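Local coordinates for Lin1840 protein (Listeria innocua serovar 6a, PDB 4ZOC) that probably hydrolyses terminal, non-reducing beta-D-glucosyl residues to release beta-D-glucose, as a family 3 glycosidase linked to beta-1,2-glucan metabolism, at residues A[393-403]-A[415-425]; A[455-466]-A[498-508]. The protein carries 2 engineered substitutions. All coordinates share one frame; numbering follows the deposited sequence.

Interaction 1 (A[393-403]-A[415-425])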
loop_
_atom_site.group_PDB
_atom_site.type_symbol
_atom_site.label_atom_id
_atom_site.label_comp_id
_atom_site.label_asym_id
_atom_site.label_seq_id
_atom_site.Cartn_x
_atom_site.Cartn_y
_atom_site.Cartn_z
ATOM N N ILE A 393 42.485 -14.132 -4.496
ATOM C CA ILE A 393 41.224 -13.576 -4.009
ATOM C C ILE A 393 41.437 -12.990 -2.628
ATOM O O ILE A 393 41.890 -13.656 -1.683
ATOM C CB ILE A 393 40.139 -14.667 -3.898
ATOM C CG1 ILE A 393 39.761 -15.134 -5.293
ATOM C CG2 ILE A 393 38.939 -14.083 -3.129
ATOM C CD1 ILE A 393 38.861 -16.388 -5.324
ATOM N N ALA A 394 41.085 -11.737 -2.470
ATOM C CA ALA A 394 40.817 -11.184 -1.132
ATOM C C ALA A 394 39.313 -11.287 -0.878
ATOM O O ALA A 394 38.471 -10.687 -1.572
ATOM C CB ALA A 394 41.266 -9.732 -1.020
ATOM N N LEU A 395 39.011 -12.070 0.133
ATOM C CA LEU A 395 37.624 -12.370 0.557
ATOM C C LEU A 395 37.366 -11.492 1.778
ATOM O O LEU A 395 37.956 -11.677 2.839
ATOM C CB LEU A 395 37.473 -13.865 0.909
ATOM C CG LEU A 395 36.120 -14.200 1.543
ATOM C CD1 LEU A 395 34.924 -13.929 0.660
ATOM C CD2 LEU A 395 36.108 -15.637 1.952
ATOM N N VAL A 396 36.518 -10.511 1.636
ATOM C CA VAL A 396 36.314 -9.590 2.728
ATOM C C VAL A 396 34.842 -9.346 3.034
ATOM O O VAL A 396 34.000 -9.442 2.134
ATOM C CB VAL A 396 37.050 -8.245 2.523
ATOM C CG1 VAL A 396 38.536 -8.439 2.105
ATOM C CG2 VAL A 396 36.435 -7.492 1.445
ATOM N N GLY A 397 34.562 -8.978 4.289
ATOM C CA GLY A 397 33.243 -8.597 4.688
ATOM C C GLY A 397 32.546 -9.481 5.681
ATOM O O GLY A 397 33.118 -10.434 6.176
ATOM N N PRO A 398 31.302 -9.131 6.013
ATOM C CA PRO A 398 30.586 -9.852 7.067
ATOM C C PRO A 398 30.106 -11.244 6.754
ATOM O O PRO A 398 29.898 -12.008 7.724
ATOM C CB PRO A 398 29.443 -8.933 7.405
ATOM C CG PRO A 398 29.212 -8.126 6.190
ATOM C CD PRO A 398 30.570 -7.952 5.572
ATOM N N LEU A 399 30.026 -11.582 5.478
ATOM C CA LEU A 399 29.652 -12.915 4.988
ATOM C C LEU A 399 30.901 -13.748 4.575
ATOM O O LEU A 399 30.774 -14.876 4.059
ATOM C CB LEU A 399 28.603 -12.874 3.850
ATOM C CG LEU A 399 27.149 -12.961 4.324
ATOM C CD1 LEU A 399 26.856 -14.393 4.819
ATOM C CD2 LEU A 399 26.909 -11.949 5.447
ATOM N N ALA A 400 32.121 -13.229 4.843
ATOM C CA ALA A 400 33.341 -13.944 4.485
ATOM C C ALA A 400 33.465 -15.267 5.296
ATOM O O ALA A 400 33.765 -16.327 4.748
ATOM C CB ALA A 400 34.561 -13.106 4.776
ATOM N N THR A 401 33.220 -15.150 6.581
ATOM C CA THR A 401 33.299 -16.275 7.498
ATOM C C THR A 401 32.034 -16.570 8.250
ATOM O O THR A 401 31.986 -17.607 8.970
ATOM C CB THR A 401 34.411 -16.070 8.564
ATOM O OG1 THR A 401 34.075 -15.046 9.489
ATOM C CG2 THR A 401 35.742 -15.753 7.902
ATOM N N SER A 402 31.033 -15.708 8.182
ATOM C CA SER A 402 29.824 -15.928 8.985
ATOM C C SER A 402 29.223 -17.303 8.672
ATOM O O SER A 402 29.002 -17.631 7.500
ATOM C CB SER A 402 28.767 -14.877 8.726
ATOM O OG SER A 402 27.575 -15.167 9.393
ATOM N N PRO A 403 28.850 -18.047 9.740
ATOM C CA PRO A 403 28.129 -19.307 9.511
ATOM C C PRO A 403 26.629 -19.150 9.250
ATOM O O PRO A 403 25.935 -20.153 8.972
ATOM C CB PRO A 403 28.330 -20.100 10.814
ATOM C CG PRO A 403 28.637 -19.035 11.836
ATOM C CD PRO A 403 29.225 -17.847 11.142
ATOM N N GLU A 415 24.269 -25.074 11.838
ATOM C CA GLU A 415 25.319 -24.305 11.216
ATOM C C GLU A 415 26.688 -25.039 11.096
ATOM O O GLU A 415 27.396 -24.864 10.117
ATOM C CB GLU A 415 25.455 -22.901 11.851
ATOM C CG GLU A 415 24.285 -22.019 11.454
ATOM C CD GLU A 415 24.346 -20.630 11.992
ATOM O OE1 GLU A 415 25.292 -20.354 12.735
ATOM O OE2 GLU A 415 23.401 -19.816 11.715
ATOM N N LYS A 416 26.979 -25.927 12.022
ATOM C CA LYS A 416 28.249 -26.634 12.027
ATOM C C LYS A 416 28.416 -27.519 10.817
ATOM O O LYS A 416 29.551 -27.795 10.343
ATOM C CB LYS A 416 28.406 -27.413 13.339
ATOM C CG LYS A 416 27.422 -28.564 13.504
ATOM C CD LYS A 416 27.803 -29.404 14.723
ATOM C CE LYS A 416 26.779 -30.485 15.027
ATOM N NZ LYS A 416 26.564 -31.371 13.854
ATOM N N ASP A 417 27.266 -27.927 10.248
ATOM C CA ASP A 417 27.225 -28.742 9.018
ATOM C C ASP A 417 27.205 -27.942 7.719
ATOM O O ASP A 417 27.318 -28.532 6.645
ATOM C CB ASP A 417 25.956 -29.629 8.975
ATOM C CG ASP A 417 25.752 -30.539 10.177
ATOM O OD1 ASP A 417 26.681 -31.181 10.635
ATOM O OD2 ASP A 417 24.569 -30.667 10.635
ATOM N N GLY A 418 27.029 -26.623 7.799
ATOM C CA GLY A 418 26.965 -25.755 6.659
ATOM C C GLY A 418 28.388 -25.430 6.208
ATOM O O GLY A 418 29.358 -25.493 6.973
ATOM N N ILE A 419 28.485 -24.940 4.984
ATOM C CA ILE A 419 29.769 -24.587 4.436
ATOM C C ILE A 419 29.787 -23.082 4.262
ATOM O O ILE A 419 29.022 -22.541 3.410
ATOM C CB ILE A 419 30.016 -25.275 3.084
ATOM C CG1 ILE A 419 29.864 -26.827 3.130
ATOM C CG2 ILE A 419 31.383 -24.891 2.484
ATOM C CD1 ILE A 419 30.781 -27.534 4.049
ATOM N N ASN A 420 30.635 -22.387 5.032
ATOM C CA ASN A 420 30.742 -20.932 4.885
ATOM C C ASN A 420 31.492 -20.514 3.612
ATOM O O ASN A 420 32.039 -21.357 2.838
ATOM C CB ASN A 420 31.226 -20.277 6.157
ATOM C CG ASN A 420 32.723 -20.498 6.416
ATOM O OD1 ASN A 420 33.397 -21.173 5.649
ATOM N ND2 ASN A 420 33.237 -19.863 7.430
ATOM N N VAL A 421 31.496 -19.205 3.322
ATOM C CA VAL A 421 32.095 -18.753 2.092
ATOM C C VAL A 421 33.605 -19.020 2.057
ATOM O O VAL A 421 34.085 -19.492 1.037
ATOM C CB VAL A 421 31.784 -17.291 1.833
ATOM C CG1 VAL A 421 32.441 -16.825 0.559
ATOM C CG2 VAL A 421 30.267 -17.123 1.732
ATOM N N GLU A 422 34.334 -18.704 3.144
ATOM C CA GLU A 422 35.756 -18.973 3.172
ATOM C C GLU A 422 36.052 -20.451 2.886
ATOM O O GLU A 422 36.872 -20.777 2.019
ATOM C CB GLU A 422 36.426 -18.574 4.512
ATOM C CG GLU A 422 37.902 -18.984 4.535
ATOM C CD GLU A 422 38.645 -18.593 5.819
ATOM O OE1 GLU A 422 38.015 -18.101 6.767
ATOM O OE2 GLU A 422 39.888 -18.734 5.825
ATOM N N THR A 423 35.352 -21.338 3.553
ATOM C CA THR A 423 35.606 -22.774 3.441
ATOM C C THR A 423 35.314 -23.239 2.018
ATOM O O THR A 423 36.092 -24.000 1.429
ATOM C CB THR A 423 34.816 -23.556 4.494
ATOM O OG1 THR A 423 35.237 -23.141 5.783
ATOM C CG2 THR A 423 35.006 -25.098 4.357
ATOM N N GLY A 424 34.216 -22.758 1.454
ATOM C CA GLY A 424 33.833 -23.097 0.079
ATOM C C GLY A 424 34.900 -22.597 -0.911
ATOM O O GLY A 424 35.362 -23.353 -1.789
ATOM N N LEU A 425 35.377 -21.371 -0.743
ATOM C CA LEU A 425 36.344 -20.836 -1.714
ATOM C C LEU A 425 37.688 -21.588 -1.648
ATOM O O LEU A 425 38.328 -21.836 -2.688
ATOM C CB LEU A 425 36.571 -19.306 -1.477
ATOM C CG LEU A 425 35.429 -18.347 -1.768
ATOM C CD1 LEU A 425 35.996 -16.935 -1.906
ATOM C CD2 LEU A 425 34.686 -18.759 -2.995
HETATM O O HOH W 1 30.203 -17.231 5.129
HETATM O O HOH W 2 27.299 -22.736 8.364
#

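Interaction 2 (A[455-466]-A[498-508])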
loop_
_atom_site.group_PDB
_atom_site.type_symbol
_atom_site.label_atom_id
_atom_site.label_comp_id
_atom_site.label_asym_id
_atom_site.label_seq_id
_atom_site.Cartn_x
_atom_site.Cartn_y
_atom_site.Cartn_z
ATOM N N GLN A 455 45.630 -5.232 -1.457
ATOM C CA GLN A 455 46.991 -4.971 -2.043
ATOM C C GLN A 455 47.713 -6.213 -2.462
ATOM O O GLN A 455 48.264 -6.264 -3.556
ATOM C CB GLN A 455 47.876 -4.180 -1.070
ATOM C CG GLN A 455 47.808 -2.687 -1.300
ATOM C CD GLN A 455 48.380 -1.822 -0.156
ATOM O OE1 GLN A 455 48.155 -0.603 -0.106
ATOM N NE2 GLN A 455 49.105 -2.447 0.758
ATOM N N ASN A 456 47.709 -7.207 -1.578
ATOM C CA ASN A 456 48.278 -8.526 -1.791
ATOM C C ASN A 456 47.669 -9.350 -2.888
ATOM O O ASN A 456 48.378 -10.014 -3.672
ATOM C CB ASN A 456 48.216 -9.349 -0.476
ATOM C CG ASN A 456 49.117 -8.784 0.634
ATOM O OD1 ASN A 456 50.067 -8.046 0.372
ATOM N ND2 ASN A 456 48.850 -9.183 1.886
ATOM N N MET A 457 46.351 -9.324 -2.984
ATOM C CA MET A 457 45.610 -10.120 -3.969
ATOM C C MET A 457 45.287 -9.413 -5.278
ATOM O O MET A 457 45.733 -8.300 -5.512
ATOM C CB MET A 457 44.298 -10.459 -3.256
ATOM C CG MET A 457 44.572 -11.338 -2.042
ATOM S SD MET A 457 45.206 -13.001 -2.265
ATOM C CE MET A 457 46.981 -12.751 -2.062
ATOM N N ASP A 458 44.554 -10.088 -6.173
ATOM C CA ASP A 458 44.251 -9.528 -7.485
ATOM C C ASP A 458 42.781 -9.117 -7.705
ATOM O O ASP A 458 42.520 -8.241 -8.521
ATOM C CB ASP A 458 44.627 -10.516 -8.571
ATOM C CG ASP A 458 46.155 -10.717 -8.667
ATOM O OD1 ASP A 458 46.925 -9.808 -8.278
ATOM O OD2 ASP A 458 46.554 -11.811 -9.022
ATOM N N VAL A 459 41.851 -9.831 -7.079
ATOM C CA VAL A 459 40.397 -9.541 -7.183
ATOM C C VAL A 459 39.823 -9.645 -5.776
ATOM O O VAL A 459 40.383 -10.335 -4.857
ATOM C CB VAL A 459 39.654 -10.535 -8.096
ATOM C CG1 VAL A 459 40.242 -10.520 -9.500
ATOM C CG2 VAL A 459 39.760 -11.915 -7.534
ATOM N N VAL A 460 38.695 -8.966 -5.569
ATOM C CA VAL A 460 38.094 -8.906 -4.278
ATOM C C VAL A 460 36.757 -9.556 -4.403
ATOM O O VAL A 460 36.007 -9.273 -5.324
ATOM C CB VAL A 460 37.883 -7.481 -3.813
ATOM C CG1 VAL A 460 37.291 -7.397 -2.415
ATOM C CG2 VAL A 460 39.184 -6.664 -3.926
ATOM N N VAL A 461 36.514 -10.506 -3.529
ATOM C CA VAL A 461 35.189 -11.062 -3.346
ATOM C C VAL A 461 34.690 -10.388 -2.038
ATOM O O VAL A 461 35.170 -10.728 -0.901
ATOM C CB VAL A 461 35.199 -12.620 -3.206
ATOM C CG1 VAL A 461 33.780 -13.117 -2.833
ATOM C CG2 VAL A 461 35.625 -13.367 -4.416
ATOM N N LEU A 462 33.683 -9.497 -2.169
ATOM C CA LEU A 462 33.186 -8.669 -1.096
ATOM C C LEU A 462 31.889 -9.357 -0.701
ATOM O O LEU A 462 30.902 -9.330 -1.433
ATOM C CB LEU A 462 32.915 -7.270 -1.593
ATOM C CG LEU A 462 32.282 -6.322 -0.579
ATOM C CD1 LEU A 462 33.009 -6.240 0.777
ATOM C CD2 LEU A 462 32.219 -4.888 -1.131
ATOM N N ALA A 463 31.907 -10.014 0.432
ATOM C CA ALA A 463 30.765 -10.825 0.866
ATOM C C ALA A 463 29.947 -10.052 1.872
ATOM O O ALA A 463 30.359 -9.860 3.079
ATOM C CB ALA A 463 31.265 -12.185 1.435
ATOM N N LEU A 464 28.796 -9.588 1.404
ATOM C CA LEU A 464 27.873 -8.769 2.186
ATOM C C LEU A 464 26.578 -9.467 2.492
ATOM O O LEU A 464 26.131 -10.373 1.779
ATOM C CB LEU A 464 27.487 -7.509 1.401
ATOM C CG LEU A 464 28.680 -6.653 0.909
ATOM C CD1 LEU A 464 28.145 -5.465 0.091
ATOM C CD2 LEU A 464 29.491 -6.213 2.089
ATOM N N GLY A 465 25.891 -8.991 3.508
ATOM C CA GLY A 465 24.530 -9.541 3.670
ATOM C C GLY A 465 23.835 -9.326 4.993
ATOM O O GLY A 465 24.310 -8.627 5.880
ATOM N N GLU A 466 22.613 -9.860 5.035
ATOM C CA GLU A 466 21.803 -9.781 6.189
ATOM C C GLU A 466 22.052 -10.919 7.154
ATOM O O GLU A 466 22.248 -12.026 6.745
ATOM C CB GLU A 466 20.300 -9.852 5.815
ATOM C CG GLU A 466 19.784 -8.722 4.888
ATOM C CD GLU A 466 18.287 -8.802 4.709
ATOM O OE1 GLU A 466 17.809 -9.864 4.219
ATOM O OE2 GLU A 466 17.591 -7.783 5.067
ATOM N N LYS A 498 41.123 -2.581 -7.426
ATOM C CA LYS A 498 41.079 -3.945 -7.951
ATOM C C LYS A 498 39.661 -4.328 -8.295
ATOM O O LYS A 498 38.770 -3.750 -7.751
ATOM C CB LYS A 498 41.582 -4.935 -6.880
ATOM C CG LYS A 498 43.005 -4.507 -6.438
ATOM C CD LYS A 498 44.143 -5.431 -6.703
ATOM C CE LYS A 498 45.445 -4.757 -6.276
ATOM N NZ LYS A 498 46.337 -5.749 -5.661
ATOM N N PRO A 499 39.468 -5.305 -9.176
ATOM C CA PRO A 499 38.054 -5.663 -9.533
ATOM C C PRO A 499 37.359 -6.325 -8.371
ATOM O O PRO A 499 37.993 -7.070 -7.587
ATOM C CB PRO A 499 38.184 -6.651 -10.683
ATOM C CG PRO A 499 39.647 -6.556 -11.154
ATOM C CD PRO A 499 40.473 -5.926 -10.078
ATOM N N VAL A 500 36.087 -5.998 -8.224
ATOM C CA VAL A 500 35.293 -6.458 -7.075
ATOM C C VAL A 500 34.080 -7.253 -7.559
ATOM O O VAL A 500 33.318 -6.770 -8.419
ATOM C CB VAL A 500 34.810 -5.268 -6.304
ATOM C CG1 VAL A 500 33.904 -5.692 -5.136
ATOM C CG2 VAL A 500 35.929 -4.367 -5.855
ATOM N N VAL A 501 33.896 -8.474 -7.038
ATOM C CA VAL A 501 32.625 -9.182 -7.130
ATOM C C VAL A 501 31.968 -9.114 -5.742
ATOM O O VAL A 501 32.574 -9.453 -4.707
ATOM C CB VAL A 501 32.709 -10.607 -7.690
ATOM C CG1 VAL A 501 33.753 -11.444 -7.048
ATOM C CG2 VAL A 501 31.360 -11.303 -7.593
ATOM N N ILE A 502 30.727 -8.657 -5.693
ATOM C CA ILE A 502 29.952 -8.666 -4.455
ATOM C C ILE A 502 29.096 -9.945 -4.449
ATOM O O ILE A 502 28.331 -10.238 -5.429
ATOM C CB ILE A 502 29.064 -7.407 -4.286
ATOM C CG1 ILE A 502 29.919 -6.205 -3.903
ATOM C CG2 ILE A 502 28.050 -7.580 -3.117
ATOM C CD1 ILE A 502 29.251 -4.811 -3.935
ATOM N N THR A 503 29.220 -10.730 -3.388
ATOM C CA THR A 503 28.397 -11.927 -3.255
ATOM C C THR A 503 27.464 -11.559 -2.128
ATOM O O THR A 503 27.882 -11.377 -1.045
ATOM C CB THR A 503 29.243 -13.192 -2.876
ATOM O OG1 THR A 503 30.078 -12.857 -1.801
ATOM C CG2 THR A 503 30.163 -13.613 -3.970
ATOM N N LEU A 504 26.172 -11.394 -2.440
ATOM C CA LEU A 504 25.177 -10.933 -1.528
ATOM C C LEU A 504 24.319 -12.052 -0.970
ATOM O O LEU A 504 23.789 -12.873 -1.698
ATOM C CB LEU A 504 24.299 -9.854 -2.210
ATOM C CG LEU A 504 23.220 -9.161 -1.351
ATOM C CD1 LEU A 504 23.827 -8.257 -0.314
ATOM C CD2 LEU A 504 22.338 -8.319 -2.294
ATOM N N PHE A 505 24.213 -12.066 0.348
ATOM C CA PHE A 505 23.356 -13.058 1.087
ATOM C C PHE A 505 22.268 -12.341 1.863
ATOM O O PHE A 505 22.501 -11.357 2.600
ATOM C CB PHE A 505 24.228 -13.856 2.015
ATOM C CG PHE A 505 25.289 -14.642 1.307
ATOM C CD1 PHE A 505 26.477 -14.061 0.934
ATOM C CD2 PHE A 505 25.099 -15.965 1.066
ATOM C CE1 PHE A 505 27.441 -14.789 0.266
ATOM C CE2 PHE A 505 26.065 -16.697 0.446
ATOM C CZ PHE A 505 27.236 -16.122 0.029
ATOM N N ASN A 506 21.037 -12.797 1.689
ATOM C CA ASN A 506 19.920 -12.018 2.121
ATOM C C ASN A 506 18.606 -12.766 1.930
ATOM O O ASN A 506 18.561 -13.686 1.170
ATOM C CB ASN A 506 19.843 -10.669 1.403
ATOM C CG ASN A 506 19.857 -10.769 -0.080
ATOM O OD1 ASN A 506 20.781 -11.354 -0.640
ATOM N ND2 ASN A 506 18.860 -10.180 -0.771
ATOM N N GLY A 507 17.544 -12.317 2.651
ATOM C CA GLY A 507 16.239 -12.960 2.612
ATOM C C GLY A 507 15.169 -12.152 1.962
ATOM O O GLY A 507 14.022 -12.561 1.980
ATOM N N ARG A 508 15.498 -10.969 1.439
ATOM C CA ARG A 508 14.518 -10.020 0.807
ATOM C C ARG A 508 15.220 -9.239 -0.263
ATOM O O ARG A 508 16.420 -9.049 -0.170
ATOM C CB ARG A 508 13.930 -8.985 1.818
ATOM C CG ARG A 508 15.035 -8.267 2.627
ATOM C CD ARG A 508 14.654 -6.948 3.242
ATOM N NE ARG A 508 13.538 -7.149 4.141
ATOM C CZ ARG A 508 13.656 -7.641 5.374
ATOM N NH1 ARG A 508 14.831 -7.978 5.847
ATOM N NH2 ARG A 508 12.602 -7.766 6.142
HETATM O O HOH W 3 46.778 -7.033 -8.205
#

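Interaction 1 (A[393-403]-A[415-425])
Asn420 and Glu422 grip the loop that follows strand 393-397, at the start of the helix in a beta-alpha-beta unit of the family 3 C-terminal domain. The amide ND2 of Asn420 donates to Thr401 O at 3.0 Å; the acceptor lies close to the amide plane, whereas the nitrogen stands above the carbonyl plane of Thr401. Glu422 N meets Ala400 O at 2.9 Å, so one of the N-H groups of the helix's first turn is answered by the loop. Between these bonds in sequence, Val421 presses CG2 against Leu399 O and turns CG1 to Leu395 CD1, 3.8 Å away. With its CG anti to the backbone N (chi1 172°), Leu395 spreads both methyls against the helix: CD2 lies over Glu422 CA at 3.6 Å, and both touch Leu425 CD1. Farther along the loop, Glu415 OE1 lies against Pro403 CB. The extended side chain of Glu422 lies alongside that of Thr401, OE1 near CG2, while OE2 forms a salt bridge with Arg426 NE. A bridging water donates to Leu399 O and Ser402 O and accepts from Val421 N, tying the loop again to the helix start. Asn420 is the N-cap, and its rotation is fixed from both ends of the amide: OD1 accepts from Thr423 N (2.9 Å) and Thr423 OG1 (2.7 Å), which arrive from opposite faces of its plane.

Interaction 2 (A[455-466]-A[498-508])
Leu462 and Ile502 lie side by side and point the same way, Leu462 CD2 3.8 Å from Ile502 CG1, on neighbouring parallel strands of an alpha/beta sheet. Leu464 crosses the same isoleucine, bringing CD1 to its CG2. On the other face Val461 and Val501 also run alongside each other, and Val461 CG1 meets Thr503 CG2. Thr503 OG1 faces Ala463 CB at 3.5 Å and is buried without a polar partner. Backbone bonds run regularly from Val460 N to Glu466 N. Beyond the strand ends, Glu466 splits its carboxylate: OE1 takes the N-H of Gly507 almost straight (174°), and OE2 receives Arg508 NH1 at 2.9 Å in a salt bridge. The carboxylate meets the guanidinium at its edge, near its plane, with the two planes almost perpendicular (87°); the other guanidinium bonds go to Pro145 O, Trp470 O, Gly475 O and Arg146 O. At the opposite end Lys498, bent at chi2 and chi4, brings NZ to Met457 O at 2.6 Å and, weakly, to Gln455 O; Val454 O is a further acceptor, at the end of helix 444-456. Helix 484-494, the crossover between the two strands, covers the Val460-Leu462-Leu464 face, and helix 532-541 packs on Val461, Val501, Thr503 and Phe505.

Interactions 1 and 2 share one mixed sheet, in which strand 393-397 lies beside strand 459-465, and their centres are about 11 Å apart. The two meet through probable backbone hydrogen bonds, Ala394 O to Val461 N and Val396 O to Ala463 N, both 2.8 Å, while Pro398 CD packs 3.1 Å from Ala463 O. Each lies in its own beta-alpha-beta unit, the two separated by helix 444-456 along the chain. Helix 532-541 reaches both, touching Leu425 in the first and Val461 and Val501 in the second. Both lie away from the glucose-binding residues Trp271, Trp409 and Glu473 and from the magnesium site; a bound glycerol, probably from the crystallisation liquor, sits about 5 Å from the side chain of Glu466.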